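Local coordinates for protein PTS system, IIabc component (Clostridium difficile, PDB 3IPJ) that is the EIIB domain of a membrane transporter that probably takes up and phosphorylates sugar, perhaps trehalose, with phosphate passing through a phosphocysteine intermediate, at residues 57-61 / 62-66. Numbering follows the deposited sequence.
Sequences FFTSG and QYQII
Phe57 and Gln64 face each other as a hydrogen-bonded antiparallel pair, Phe57 N reaching Gln64 O at 3.0 Å and Gln64 N returning to Phe57 O at 2.7 Å. Farther out on the same face, Phe57 CE2 rests against the CD1 methyl of Ile66. Phe58 shows how a non-hydrogen-bonded pair is filled instead: its CA approaches Gln62 O at 3.3 Å in a C-H...O contact. With CG anti to the backbone N (chi1 175°), its ring lies beside the Gln62 backbone, and Phe58 CD1 is 4.2 Å from Tyr63 CD1, at the edge of the tyrosine ring, whose hydroxyl is tied to Asp44. The strands form a β-hairpin with a two-residue loop at one margin of the antiparallel EIIB sheet, 62-66 lying between 55-59 and 31-36. Thr59 N donates to Gln62 O at 3.0 Å, tilted from the carbonyl plane. Thr59 CG2 lies 3.5 Å from Gln64 NE2; the Gln64 side chain, its OE1 bound by Arg31, is about 7 Å from that of Cys28, the predicted phosphocysteine. Ser60, its hydroxyl hydrogen-bonded to Thr59 OG1, and Gly61 make a type I' turn with positive phi (55° and 81°), closed by Gln62 N above the carbonyl plane of Thr59, 2.8 Å from Thr59 O.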
ATOM      1  N   PHE A  57      -4.437  -4.313  -9.366  1.00  9.99           N
ATOM      2  CA  PHE A  57      -5.549  -3.813 -10.190  1.00 11.40           C
ATOM      3  C   PHE A  57      -5.697  -2.324  -9.914  1.00 11.37           C
ATOM      4  O   PHE A  57      -5.509  -1.876  -8.752  1.00 12.35           O
ATOM      5  CB  PHE A  57      -6.892  -4.424  -9.766  1.00  9.51           C
ATOM      6  CG  PHE A  57      -7.134  -5.818 -10.217  1.00 12.97           C
ATOM      7  CD1 PHE A  57      -7.225  -6.120 -11.582  1.00 10.36           C
ATOM      8  CD2 PHE A  57      -7.379  -6.823  -9.271  1.00 11.70           C
ATOM      9  CE1 PHE A  57      -7.507  -7.426 -11.990  1.00 11.49           C
ATOM     10  CE2 PHE A  57      -7.660  -8.130  -9.678  1.00 13.60           C
ATOM     11  CZ  PHE A  57      -7.705  -8.433 -11.033  1.00 12.58           C
ATOM     12  N   PHE A  58      -6.102  -1.579 -10.954  1.00 10.10           N
ATOM     13  CA  PHE A  58      -6.510  -0.208 -10.757  1.00 10.48           C
ATOM     14  C   PHE A  58      -7.995  -0.059 -11.144  1.00 11.52           C
ATOM     15  O   PHE A  58      -8.432  -0.459 -12.265  1.00 12.48           O
ATOM     16  CB  PHE A  58      -5.637   0.755 -11.591  1.00  9.22           C
ATOM     17  CG  PHE A  58      -6.093   2.193 -11.520  1.00 10.15           C
ATOM     18  CD1 PHE A  58      -5.756   3.003 -10.421  1.00 11.19           C
ATOM     19  CD2 PHE A  58      -6.850   2.746 -12.533  1.00  9.84           C
ATOM     20  CE1 PHE A  58      -6.196   4.359 -10.317  1.00 11.32           C
ATOM     21  CE2 PHE A  58      -7.283   4.070 -12.431  1.00 11.97           C
ATOM     22  CZ  PHE A  58      -6.953   4.878 -11.331  1.00 11.48           C
ATOM     23  N   THR A  59      -8.785   0.497 -10.232  1.00  9.85           N
ATOM     24  CA  THR A  59     -10.132   0.819 -10.610  1.00 11.33           C
ATOM     25  C   THR A  59     -10.584   1.972  -9.729  1.00 11.83           C
ATOM     26  O   THR A  59     -10.212   2.011  -8.525  1.00 10.13           O
ATOM     27  CB  THR A  59     -11.136  -0.378 -10.430  1.00 10.95           C
ATOM     28  OG1 THR A  59     -12.460   0.059 -10.806  1.00 10.83           O
ATOM     29  CG2 THR A  59     -11.147  -0.884  -8.994  1.00 11.95           C
ATOM     30  N   SER A  60     -11.403   2.894 -10.294  1.00 10.82           N
ATOM     31  CA  SER A  60     -12.109   3.914  -9.471  1.00 12.91           C
ATOM     32  C   SER A  60     -11.162   4.749  -8.574  1.00 12.52           C
ATOM     33  O   SER A  60     -11.456   5.030  -7.407  1.00 12.43           O
ATOM     34  CB  SER A  60     -13.221   3.260  -8.636  1.00 15.45           C
ATOM     35  OG  SER A  60     -14.024   2.439  -9.480  1.00 17.03           O
ATOM     36  N   GLY A  61     -10.018   5.121  -9.134  1.00 11.06           N
ATOM     37  CA  GLY A  61      -9.022   5.909  -8.418  1.00 11.55           C
ATOM     38  C   GLY A  61      -8.124   5.090  -7.488  1.00 12.54           C
ATOM     39  O   GLY A  61      -7.136   5.618  -6.987  1.00 11.13           O
ATOM     40  N   GLN A  62      -8.460   3.822  -7.266  1.00 12.07           N
ATOM     41  CA  GLN A  62      -7.745   2.964  -6.303  1.00 13.33           C
ATOM     42  C   GLN A  62      -6.775   2.022  -7.016  1.00 11.73           C
ATOM     43  O   GLN A  62      -7.192   1.159  -7.816  1.00  9.51           O
ATOM     44  CB  GLN A  62      -8.727   2.083  -5.515  1.00 15.77           C
ATOM     45  CG  GLN A  62      -9.527   2.822  -4.463  1.00 16.06           C
ATOM     46  CD  GLN A  62     -10.390   1.860  -3.645  1.00 15.07           C
ATOM     47  OE1 GLN A  62     -11.633   2.049  -3.492  1.00 14.84           O
ATOM     48  NE2 GLN A  62      -9.761   0.845  -3.125  1.00 12.20           N
ATOM     49  N   TYR A  63      -5.492   2.163  -6.663  1.00  8.39           N
ATOM     50  CA  TYR A  63      -4.457   1.197  -7.049  1.00  8.43           C
ATOM     51  C   TYR A  63      -4.371   0.080  -5.956  1.00 10.12           C
ATOM     52  O   TYR A  63      -3.962   0.345  -4.840  1.00  9.86           O
ATOM     53  CB  TYR A  63      -3.127   1.945  -7.179  1.00  8.29           C
ATOM     54  CG  TYR A  63      -2.114   1.176  -7.985  1.00 10.84           C
ATOM     55  CD1 TYR A  63      -2.131   1.240  -9.365  1.00 11.23           C
ATOM     56  CD2 TYR A  63      -1.169   0.343  -7.363  1.00 11.60           C
ATOM     57  CE1 TYR A  63      -1.217   0.544 -10.123  1.00 11.82           C
ATOM     58  CE2 TYR A  63      -0.247  -0.390  -8.092  1.00 11.11           C
ATOM     59  CZ  TYR A  63      -0.267  -0.284  -9.475  1.00 12.11           C
ATOM     60  OH  TYR A  63       0.646  -0.951 -10.241  1.00 12.97           O
ATOM     61  N   GLN A  64      -4.778  -1.165  -6.283  1.00  9.73           N
ATOM     62  CA  GLN A  64      -4.993  -2.180  -5.282  1.00  9.24           C
ATOM     63  C   GLN A  64      -3.866  -3.221  -5.443  1.00 10.66           C
ATOM     64  O   GLN A  64      -3.617  -3.708  -6.560  1.00 10.54           O
ATOM     65  CB  GLN A  64      -6.366  -2.781  -5.448  1.00  7.75           C
ATOM     66  CG  GLN A  64      -7.412  -1.683  -5.469  1.00  8.33           C
ATOM     67  CD  GLN A  64      -8.841  -2.237  -5.577  1.00 10.45           C
ATOM     68  OE1 GLN A  64      -9.056  -3.446  -5.454  1.00 11.43           O
ATOM     69  NE2 GLN A  64      -9.827  -1.349  -5.813  1.00 11.56           N
ATOM     70  N   ILE A  65      -3.177  -3.528  -4.339  1.00  8.73           N
ATOM     71  CA  ILE A  65      -2.113  -4.490  -4.375  1.00  8.99           C
ATOM     72  C   ILE A  65      -2.561  -5.636  -3.528  1.00  9.78           C
ATOM     73  O   ILE A  65      -2.792  -5.461  -2.326  1.00 10.64           O
ATOM     74  CB  ILE A  65      -0.875  -3.908  -3.737  1.00  8.61           C
ATOM     75  CG1 ILE A  65      -0.470  -2.649  -4.547  1.00 11.94           C
ATOM     76  CG2 ILE A  65       0.220  -4.950  -3.604  1.00 10.87           C
ATOM     77  CD1 ILE A  65      -0.806  -1.392  -3.849  1.00 14.48           C
ATOM     78  N   ILE A  66      -2.724  -6.810  -4.146  1.00  9.11           N
ATOM     79  CA  ILE A  66      -3.233  -7.964  -3.398  1.00  9.97           C
ATOM     80  C   ILE A  66      -2.054  -8.598  -2.641  1.00  9.48           C
ATOM     81  O   ILE A  66      -1.089  -9.059  -3.262  1.00  9.30           O
ATOM     82  CB  ILE A  66      -3.854  -9.041  -4.272  1.00 10.67           C
ATOM     83  CG1 ILE A  66      -4.794  -8.435  -5.336  1.00 11.22           C
ATOM     84  CG2 ILE A  66      -4.566 -10.060  -3.367  1.00  8.87           C
ATOM     85  CD1 ILE A  66      -5.296  -9.487  -6.398  1.00 11.37           C
TER